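Local coordinates for protein glutathione s-transferase S2 (Nilaparvata lugens, PDB 5H5L) that acts as a glutathione-requiring prostaglandin D synthase of the sigma class and probably conjugates glutathione to electrophilic substrates, at residues E37-P40 against T41-T45; N96-R99 against S100-K104; G147-S150 against W151-Y155; A179-D182 against K183-L187. One frame throughout, in Å; residues are numbered along the deposited sequence.

Interaction 1 of 4, residues E37-P40 against T41-T45; sequences EQWP and TIKST. With GSH (glutathione), chain E.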
# COMPACT_ATOMS: atom_id res chain seq x y z
N GLU B 37 -12.75 -23.48 -6.50
CA GLU B 37 -12.48 -24.91 -6.43
C GLU B 37 -11.04 -25.23 -6.80
O GLU B 37 -10.42 -26.11 -6.20
CB GLU B 37 -13.46 -25.65 -7.36
CG GLU B 37 -13.93 -24.79 -8.56
CD GLU B 37 -14.88 -25.47 -9.50
OE1 GLU B 37 -14.65 -26.65 -9.86
OE2 GLU B 37 -15.87 -24.80 -9.89
N GLN B 38 -10.48 -24.50 -7.77
CA GLN B 38 -9.14 -24.76 -8.29
C GLN B 38 -8.05 -23.93 -7.60
O GLN B 38 -6.91 -23.94 -8.08
CB GLN B 38 -9.09 -24.47 -9.79
CG GLN B 38 -10.34 -24.84 -10.57
CD GLN B 38 -10.61 -26.34 -10.58
OE1 GLN B 38 -9.98 -27.10 -9.86
NE2 GLN B 38 -11.56 -26.76 -11.41
N TRP B 39 -8.37 -23.22 -6.50
CA TRP B 39 -7.42 -22.25 -5.93
C TRP B 39 -6.30 -22.91 -5.12
O TRP B 39 -5.15 -22.47 -5.23
CB TRP B 39 -8.13 -21.22 -5.04
CG TRP B 39 -7.17 -20.29 -4.30
CD1 TRP B 39 -7.10 -20.09 -2.94
CD2 TRP B 39 -6.13 -19.47 -4.87
NE1 TRP B 39 -6.10 -19.19 -2.65
CE2 TRP B 39 -5.49 -18.79 -3.81
CE3 TRP B 39 -5.68 -19.24 -6.17
CZ2 TRP B 39 -4.43 -17.90 -4.01
CZ3 TRP B 39 -4.63 -18.34 -6.37
CH2 TRP B 39 -4.02 -17.69 -5.30
N PRO B 40 -6.57 -23.91 -4.28
CA PRO B 40 -5.44 -24.58 -3.60
C PRO B 40 -4.39 -25.08 -4.59
O PRO B 40 -3.20 -25.10 -4.27
CB PRO B 40 -6.11 -25.73 -2.82
CG PRO B 40 -7.56 -25.33 -2.70
CD PRO B 40 -7.87 -24.50 -3.92
N THR B 41 -4.81 -25.44 -5.81
CA THR B 41 -3.86 -25.79 -6.87
C THR B 41 -3.07 -24.58 -7.33
O THR B 41 -1.84 -24.64 -7.44
CB THR B 41 -4.59 -26.41 -8.07
OG1 THR B 41 -5.14 -27.67 -7.68
CG2 THR B 41 -3.64 -26.59 -9.28
N ILE B 42 -3.76 -23.48 -7.63
CA ILE B 42 -3.08 -22.38 -8.28
C ILE B 42 -2.26 -21.59 -7.26
O ILE B 42 -1.25 -20.99 -7.63
CB ILE B 42 -4.11 -21.51 -9.03
CG1 ILE B 42 -4.70 -22.29 -10.21
CG2 ILE B 42 -3.50 -20.21 -9.53
CD1 ILE B 42 -3.67 -22.58 -11.30
N LYS B 43 -2.66 -21.61 -5.99
CA LYS B 43 -2.05 -20.75 -4.97
C LYS B 43 -0.53 -20.91 -4.93
O LYS B 43 0.20 -19.91 -4.86
CB LYS B 43 -2.65 -21.08 -3.61
CG LYS B 43 -2.12 -20.25 -2.44
CD LYS B 43 -2.91 -20.54 -1.17
CE LYS B 43 -2.36 -19.77 0.03
NZ LYS B 43 -2.54 -18.31 -0.10
N SER B 44 -0.05 -22.15 -4.94
CA SER B 44 1.38 -22.42 -4.82
C SER B 44 2.16 -21.98 -6.04
O SER B 44 3.39 -22.05 -6.03
CB SER B 44 1.61 -23.92 -4.59
OG SER B 44 0.83 -24.70 -5.49
N THR B 45 1.49 -21.54 -7.10
CA THR B 45 2.16 -21.10 -8.33
C THR B 45 2.35 -19.58 -8.37
O THR B 45 3.02 -19.07 -9.28
CB THR B 45 1.33 -21.53 -9.54
OG1 THR B 45 0.07 -20.83 -9.50
CG2 THR B 45 1.07 -23.05 -9.51
N1 GSH E . -1.89 -6.50 -1.29
CA1 GSH E . -2.37 -7.48 -2.26
C1 GSH E . -2.90 -6.75 -3.50
O11 GSH E . -3.38 -5.57 -3.37
O12 GSH E . -2.87 -7.29 -4.64
CB1 GSH E . -3.56 -8.27 -1.64
CG1 GSH E . -3.86 -9.44 -2.57
CD1 GSH E . -4.94 -10.35 -1.90
OE1 GSH E . -5.34 -10.15 -0.81
N2 GSH E . -5.46 -11.48 -2.68
CA2 GSH E . -6.49 -12.33 -2.09
C2 GSH E . -6.05 -13.78 -2.19
O2 GSH E . -5.25 -14.10 -3.00
CB2 GSH E . -7.75 -12.15 -2.91
SG2 GSH E . -8.27 -10.44 -2.92
N3 GSH E . -6.67 -14.76 -1.32
CA3 GSH E . -6.30 -16.16 -1.43
C3 GSH E . -5.35 -16.54 -0.31
O31 GSH E . -4.93 -15.69 0.51
O32 GSH E . -4.99 -17.73 -0.24
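Trp39 and Lys43, one helical turn apart, pack against each other and grip the same oxygen of glutathione; they sit on the short helix 39-43 of the thioredoxin-like N-terminal domain, in the glutathione site of the transferase fold. The backbone supplies the spacing: Lys43 N donates to Trp39 O at 2.7 Å, and one residue earlier Ile42 N donates to Gln38 O, the carbonyl of the N-cap residue, at 3.2 Å. With CG anti to the backbone N (chi1 173°), Trp39 lays its indole forward along the helix, against the next turn, where Lys43 CB lies over one face, 3.8 Å from the centroid of the six-membered ring, a CH-pi contact. Ile42 meets the ring obliquely, CG2 being 3.8 Å from Trp39 CZ3, while Phe9 makes an edge-to-face contact with the indole. The Lys43 chain runs straight as far as CE and bends only at its last torsion, which brings NZ round to the ligand. NZ also bonds to Gly49 O, which helps to fix it. The glycine carboxylate of glutathione is thus held by two donors on a single atom: O32 lies at the indole edge, 3.0 Å from Trp39 NE1, and 2.5 Å from Lys43 NZ.

Interaction 2 of 4, residues N96-R99 against S100-K104; sequences NDFR and SSISK. With GSH (glutathione), chain C.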
# COMPACT_ATOMS: atom_id res chain seq x y z
N ASN B 96 -6.82 1.92 1.10
CA ASN B 96 -6.46 0.53 1.38
C ASN B 96 -6.47 0.26 2.88
O ASN B 96 -6.84 -0.84 3.29
CB ASN B 96 -5.12 0.18 0.75
CG ASN B 96 -5.22 0.02 -0.79
OD1 ASN B 96 -6.28 -0.27 -1.34
ND2 ASN B 96 -4.12 0.21 -1.47
N ASP B 97 -6.13 1.26 3.71
CA ASP B 97 -6.31 1.12 5.15
C ASP B 97 -7.77 0.89 5.48
O ASP B 97 -8.11 0.01 6.27
CB ASP B 97 -5.83 2.38 5.87
CG ASP B 97 -4.34 2.48 5.99
OD1 ASP B 97 -3.64 1.46 5.80
OD2 ASP B 97 -3.87 3.60 6.29
N PHE B 98 -8.66 1.67 4.85
CA PHE B 98 -10.10 1.45 5.03
C PHE B 98 -10.48 0.03 4.67
O PHE B 98 -11.14 -0.67 5.44
CB PHE B 98 -10.92 2.40 4.16
CG PHE B 98 -12.34 1.94 3.96
CD1 PHE B 98 -13.25 1.98 5.00
CD2 PHE B 98 -12.76 1.44 2.75
CE1 PHE B 98 -14.57 1.56 4.82
CE2 PHE B 98 -14.07 1.02 2.56
CZ PHE B 98 -14.98 1.07 3.61
N ARG B 99 -10.05 -0.42 3.49
CA ARG B 99 -10.61 -1.70 3.06
C ARG B 99 -10.03 -2.86 3.84
O ARG B 99 -10.61 -3.95 3.80
CB ARG B 99 -10.47 -1.87 1.55
CG ARG B 99 -9.19 -2.28 1.03
CD ARG B 99 -9.34 -2.44 -0.51
NE ARG B 99 -8.02 -2.41 -1.16
CZ ARG B 99 -7.14 -3.40 -1.07
NH1 ARG B 99 -7.45 -4.48 -0.36
NH2 ARG B 99 -5.95 -3.31 -1.67
N SER B 100 -8.97 -2.63 4.61
CA SER B 100 -8.53 -3.64 5.56
C SER B 100 -9.64 -4.02 6.52
O SER B 100 -9.75 -5.19 6.91
CB SER B 100 -7.33 -3.14 6.33
OG SER B 100 -7.12 -3.95 7.45
N SER B 101 -10.48 -3.05 6.89
CA SER B 101 -11.64 -3.32 7.74
C SER B 101 -12.61 -4.26 7.04
O SER B 101 -13.17 -5.17 7.66
CB SER B 101 -12.33 -2.00 8.11
OG SER B 101 -11.88 -1.60 9.38
N ILE B 102 -12.84 -4.05 5.77
CA ILE B 102 -13.70 -4.96 5.04
C ILE B 102 -13.11 -6.36 5.04
O ILE B 102 -13.85 -7.35 5.09
CB ILE B 102 -13.96 -4.45 3.62
CG1 ILE B 102 -14.59 -3.07 3.68
CG2 ILE B 102 -14.89 -5.42 2.87
CD1 ILE B 102 -14.72 -2.43 2.34
N SER B 103 -11.78 -6.48 4.97
CA SER B 103 -11.16 -7.80 4.92
C SER B 103 -11.33 -8.53 6.25
O SER B 103 -11.65 -9.72 6.27
CB SER B 103 -9.67 -7.68 4.55
OG SER B 103 -9.51 -7.08 3.27
N LYS B 104 -11.11 -7.82 7.36
CA LYS B 104 -11.36 -8.40 8.68
C LYS B 104 -12.77 -8.97 8.76
O LYS B 104 -12.97 -10.12 9.18
CB LYS B 104 -11.12 -7.32 9.75
CG LYS B 104 -11.63 -7.62 11.17
CD LYS B 104 -10.56 -8.20 12.08
CE LYS B 104 -11.16 -8.76 13.37
NZ LYS B 104 -10.18 -9.50 14.18
N1 GSH C . -0.97 2.75 6.20
CA1 GSH C . -0.54 3.66 7.25
C1 GSH C . 0.90 4.12 7.01
O11 GSH C . 1.33 5.25 7.40
O12 GSH C . 1.65 3.28 6.44
CB1 GSH C . -0.51 2.87 8.59
CG1 GSH C . -0.36 3.89 9.70
CD1 GSH C . -0.55 3.19 11.07
OE1 GSH C . -0.90 2.07 11.16
N2 GSH C . -0.23 4.04 12.21
CA2 GSH C . -0.31 3.57 13.58
C2 GSH C . -1.12 4.56 14.42
O2 GSH C . -1.18 5.71 14.14
CB2 GSH C . 1.09 3.63 14.15
SG2 GSH C . 2.32 2.68 13.23
N3 GSH C . -1.73 4.04 15.62
CA3 GSH C . -2.45 4.90 16.54
C3 GSH C . -3.94 4.80 16.31
O31 GSH C . -4.67 5.41 17.13
O32 GSH C . -4.41 4.14 15.35
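Phe98 and Ile102, neighbours one turn apart on helix 82-106, meet obliquely, with Ile102 CD1 3.5 Å from Phe98 CE2, while Asp97 and Arg99, on the same turns, reach two different glutathiones. Among the backbone donors, Ser100 N reaches Asn96 O at 3.1 Å and, more weakly, Asp97 O. Ser101 N takes Phe98 O at 2.9 Å, a bond from i+3 whose donor stands 43° out of the carbonyl plane, and Ser103 N returns to Arg99 O at 3.0 Å, so the turn has a mixed hydrogen-bond pattern. Asp97 faces the second subunit. Its carboxylate straddles the amino group of the glutathione bound there, OD1 and OD2 each 3.0 Å from N1, and OD2 also accepts from Gln63 NE2 of the second subunit, so one acid serves both the ligand and the dimer interface. Arg99 belongs to the glutathione pocket of its own subunit. Its CG sits between the backbone N and the carbonyl carbon (chi1 79°), and the chain extends back along the helix so that NE and NH2 both lie near Asn96 OD1, at 2.8 and 3.1 Å in weak bonds; the better partner of NH2 is Tyr155 OH. Asn96 ND2 is taken up by Thr65 OG1. Around this turn, Phe98 packs on Phe130, Thr125 and Val126 of helix 111-139, and Ile102 on Met163 of helix 151-164, so the segment packs on these two helices, while Asp97 reaches the second subunit.

Interaction 3 of 4, residues G147-S150 against W151-Y155; sequences GKLS and WGDIY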
# COMPACT_ATOMS: atom_id res chain seq x y z
N GLY B 147 -7.63 17.56 -8.93
CA GLY B 147 -8.64 18.07 -9.83
C GLY B 147 -8.67 17.42 -11.18
O GLY B 147 -9.16 18.01 -12.13
N LYS B 148 -8.16 16.19 -11.32
CA LYS B 148 -8.22 15.52 -12.62
C LYS B 148 -8.23 14.01 -12.42
O LYS B 148 -7.80 13.49 -11.39
CB LYS B 148 -7.06 15.93 -13.54
CG LYS B 148 -5.66 15.68 -13.00
CD LYS B 148 -4.55 16.33 -13.87
CE LYS B 148 -3.17 16.08 -13.27
NZ LYS B 148 -2.01 16.79 -13.87
N LEU B 149 -8.73 13.32 -13.45
CA LEU B 149 -8.85 11.86 -13.43
C LEU B 149 -7.49 11.20 -13.21
O LEU B 149 -6.50 11.56 -13.86
CB LEU B 149 -9.45 11.37 -14.74
CG LEU B 149 -9.73 9.86 -14.80
CD1 LEU B 149 -10.95 9.51 -13.96
CD2 LEU B 149 -9.93 9.39 -16.20
N SER B 150 -7.45 10.23 -12.31
CA SER B 150 -6.23 9.48 -12.06
C SER B 150 -6.52 7.98 -12.02
O SER B 150 -7.67 7.55 -11.95
CB SER B 150 -5.56 9.92 -10.76
OG SER B 150 -6.26 9.50 -9.60
N TRP B 151 -5.43 7.18 -12.05
CA TRP B 151 -5.57 5.74 -11.80
C TRP B 151 -6.18 5.51 -10.44
O TRP B 151 -6.86 4.51 -10.22
CB TRP B 151 -4.19 5.03 -11.92
CG TRP B 151 -3.24 5.41 -10.83
CD1 TRP B 151 -2.31 6.43 -10.85
CD2 TRP B 151 -3.10 4.79 -9.55
NE1 TRP B 151 -1.62 6.47 -9.68
CE2 TRP B 151 -2.09 5.48 -8.86
CE3 TRP B 151 -3.76 3.72 -8.91
CZ2 TRP B 151 -1.71 5.14 -7.59
CZ3 TRP B 151 -3.38 3.39 -7.64
CH2 TRP B 151 -2.37 4.09 -6.97
N GLY B 152 -5.95 6.43 -9.51
CA GLY B 152 -6.56 6.31 -8.21
C GLY B 152 -8.09 6.29 -8.27
O GLY B 152 -8.74 5.51 -7.57
N ASP B 153 -8.68 7.18 -9.08
CA ASP B 153 -10.14 7.17 -9.24
C ASP B 153 -10.63 5.81 -9.73
O ASP B 153 -11.64 5.28 -9.27
CB ASP B 153 -10.56 8.27 -10.22
CG ASP B 153 -10.15 9.65 -9.78
OD1 ASP B 153 -10.47 10.02 -8.62
OD2 ASP B 153 -9.47 10.36 -10.56
N ILE B 154 -9.91 5.23 -10.69
CA ILE B 154 -10.32 3.97 -11.26
C ILE B 154 -10.18 2.84 -10.25
O ILE B 154 -11.05 2.00 -10.14
CB ILE B 154 -9.51 3.76 -12.55
CG1 ILE B 154 -10.02 4.80 -13.57
CG2 ILE B 154 -9.69 2.37 -13.09
CD1 ILE B 154 -9.19 4.91 -14.82
N TYR B 155 -9.09 2.84 -9.49
CA TYR B 155 -8.92 1.83 -8.45
C TYR B 155 -10.03 1.95 -7.41
O TYR B 155 -10.66 0.96 -7.03
CB TYR B 155 -7.53 2.02 -7.84
CG TYR B 155 -7.07 0.95 -6.89
CD1 TYR B 155 -6.27 -0.09 -7.34
CD2 TYR B 155 -7.37 1.02 -5.53
CE1 TYR B 155 -5.79 -1.06 -6.46
CE2 TYR B 155 -6.91 0.06 -4.66
CZ TYR B 155 -6.11 -0.98 -5.15
OH TYR B 155 -5.66 -1.94 -4.28
O HOH W 1 -7.74 11.79 -9.14
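Ser150 and Asp153 form a capping box at the start of helix 151-164, the N-cap motif familiar at this helix in glutathione transferases. Two side-chain rotations build it. Ser150 has OG between its own N and carbonyl carbon (chi1 72°), which turns the hydroxyl over the first turn toward Asp153 N, 3.4 Å away in a weak bond. Asp153 has CG anti to its carbonyl carbon (chi1 -59°), and its carboxylate folds back toward the loop, where OD2 accepts from Ser150 N at 2.7 Å. That bond is the stronger half of the box; the N-H comes in on the anti side of OD2, 25° out of the carboxylate plane. Leu149 crosses the acid at a slant, CD1 3.8 Å from Asp153 OD2. A water bonds to Lys148 O, Ser150 OG and Asp153 OD2, tying the incoming loop to both members of the box, and Asp153 OD1 accepts from Leu144 N. Trp151 turns away from the cap, its indole packing on Ile88 and Ile92 of helix 82-106 and on Ala68 of helix 64-75. With its oxygens met by two backbone N-H groups and a water, and lying at the positive end of the helix dipole, the buried Asp153 carboxylate is probably stabilised as an anion.

Interaction 4 of 4, residues A179-D182 against K183-L187; sequences ALND and KVVNL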
# COMPACT_ATOMS: atom_id res chain seq x y z
N ALA B 179 -20.99 10.74 -7.45
CA ALA B 179 -20.70 11.51 -8.67
C ALA B 179 -19.40 11.05 -9.36
O ALA B 179 -19.32 11.00 -10.59
CB ALA B 179 -20.57 12.97 -8.31
N LEU B 180 -18.34 10.79 -8.58
CA LEU B 180 -17.13 10.22 -9.19
C LEU B 180 -17.40 8.83 -9.74
O LEU B 180 -16.92 8.46 -10.82
CB LEU B 180 -16.03 10.19 -8.15
CG LEU B 180 -14.66 9.63 -8.54
CD1 LEU B 180 -14.05 10.42 -9.71
CD2 LEU B 180 -13.79 9.61 -7.32
N ASN B 181 -18.19 8.04 -9.01
CA ASN B 181 -18.54 6.71 -9.47
C ASN B 181 -19.19 6.75 -10.84
O ASN B 181 -18.84 5.97 -11.73
CB ASN B 181 -19.50 6.02 -8.50
CG ASN B 181 -20.06 4.75 -9.08
OD1 ASN B 181 -19.53 3.66 -8.85
ND2 ASN B 181 -21.12 4.88 -9.90
N ASP B 182 -20.18 7.64 -11.00
CA ASP B 182 -20.92 7.68 -12.27
C ASP B 182 -20.02 8.13 -13.40
O ASP B 182 -20.13 7.65 -14.52
CB ASP B 182 -22.13 8.60 -12.15
CG ASP B 182 -23.12 8.13 -11.09
OD1 ASP B 182 -23.09 6.93 -10.72
OD2 ASP B 182 -23.92 8.96 -10.63
N LYS B 183 -19.09 9.04 -13.10
CA LYS B 183 -18.15 9.54 -14.10
C LYS B 183 -17.20 8.44 -14.56
O LYS B 183 -16.92 8.31 -15.76
CB LYS B 183 -17.41 10.72 -13.48
CG LYS B 183 -16.32 11.32 -14.26
CD LYS B 183 -16.16 12.80 -13.89
CE LYS B 183 -16.03 13.06 -12.39
NZ LYS B 183 -16.14 14.52 -12.05
N VAL B 184 -16.71 7.61 -13.65
CA VAL B 184 -15.70 6.63 -14.04
C VAL B 184 -16.35 5.51 -14.83
O VAL B 184 -15.85 5.10 -15.88
CB VAL B 184 -14.96 6.09 -12.80
CG1 VAL B 184 -14.20 4.83 -13.18
CG2 VAL B 184 -13.99 7.16 -12.26
N VAL B 185 -17.49 5.01 -14.36
CA VAL B 185 -18.08 3.88 -15.05
C VAL B 185 -18.63 4.24 -16.42
O VAL B 185 -19.01 3.33 -17.17
CB VAL B 185 -19.21 3.20 -14.26
CG1 VAL B 185 -18.70 2.78 -12.92
CG2 VAL B 185 -20.45 4.13 -14.14
N ASN B 186 -18.64 5.53 -16.77
CA ASN B 186 -19.06 5.98 -18.09
C ASN B 186 -17.91 6.40 -18.98
O ASN B 186 -18.14 6.77 -20.13
CB ASN B 186 -20.07 7.13 -17.96
CG ASN B 186 -21.47 6.62 -17.69
OD1 ASN B 186 -22.08 5.97 -18.54
ND2 ASN B 186 -21.98 6.86 -16.47
N LEU B 187 -16.68 6.32 -18.50
CA LEU B 187 -15.54 6.38 -19.41
C LEU B 187 -15.74 5.30 -20.47
O LEU B 187 -16.08 4.16 -20.12
CB LEU B 187 -14.23 6.19 -18.64
CG LEU B 187 -13.96 7.33 -17.65
CD1 LEU B 187 -12.79 7.04 -16.63
CD2 LEU B 187 -13.70 8.62 -18.41
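Successive carbonyls from Ala179 to Asn181 bond four residues ahead in regular alpha-helical fashion, Lys183 N to Ala179 O at 3.2 Å, Val184 N to Leu180 O at 3.0 Å and Val185 N to Asn181 O at 3.1 Å, the last almost straight at 172°. After this the chain changes character. Asn186 N has weak bonds to Asp182 O and Lys183 O, and the Asn186 side chain takes over: with CG anti to its carbonyl carbon (chi1 -82°) it curls back along the helix, and ND2 donates to Asp182 O at 2.8 Å, the N-H...O angle being 155°. A side-chain amide thus serves a carbonyl that the backbone grips poorly. Leu180 and Val184 lie side by side and point the same way, Leu180 CD1 4.1 Å from Val184 CG2, on the face turned toward helix 151-164. Val185 rests both methyls near the Asn181 carbonyl, CG1 and CG2 each 3.4 Å from Asn181 O. Next to it, Asn181 ND2 donates to Asp182 OD1 at 3.0 Å, with the acid oxygen close to the amide plane. Lys183 bends at its third torsion and brings its ammonium to the ring of Tyr143, a cation-pi contact. Val184 and Val185 both touch Trp20 of helix 15-25, while Ile190 and Ile194 of helix 188-196 cover them further along. Away from the glutathione residues, one face of the end of helix 175-185 (Leu180, Val184, Val185) thus packs on helices 151-164 and 188-196 and on Trp20 of the thioredoxin-like domain of the transferase fold.

In the fold
The four contacts follow one another along the chain. Interaction 1 belongs to the thioredoxin-like N-terminal domain; interactions 2, 3 and 4 belong to the helical C-terminal domain. The centres of interactions 1 and 2 are about 24 Å apart, yet they share a ligand: 37-45 holds its glycine end and Arg99 borders the same pocket, while Asp97 reaches the amino group of the glutathione in the other subunit. Interaction 3 touches interaction 2 where Tyr155 meets Arg99 and Asn96. Interactions 3 and 4, with centres about 10 Å apart, pack through Asp153 and Ile154 on Leu180 and Val184. Helix 151-164 therefore links the apolar packing of helix 175-185 to the polar group around Arg99 at the pocket.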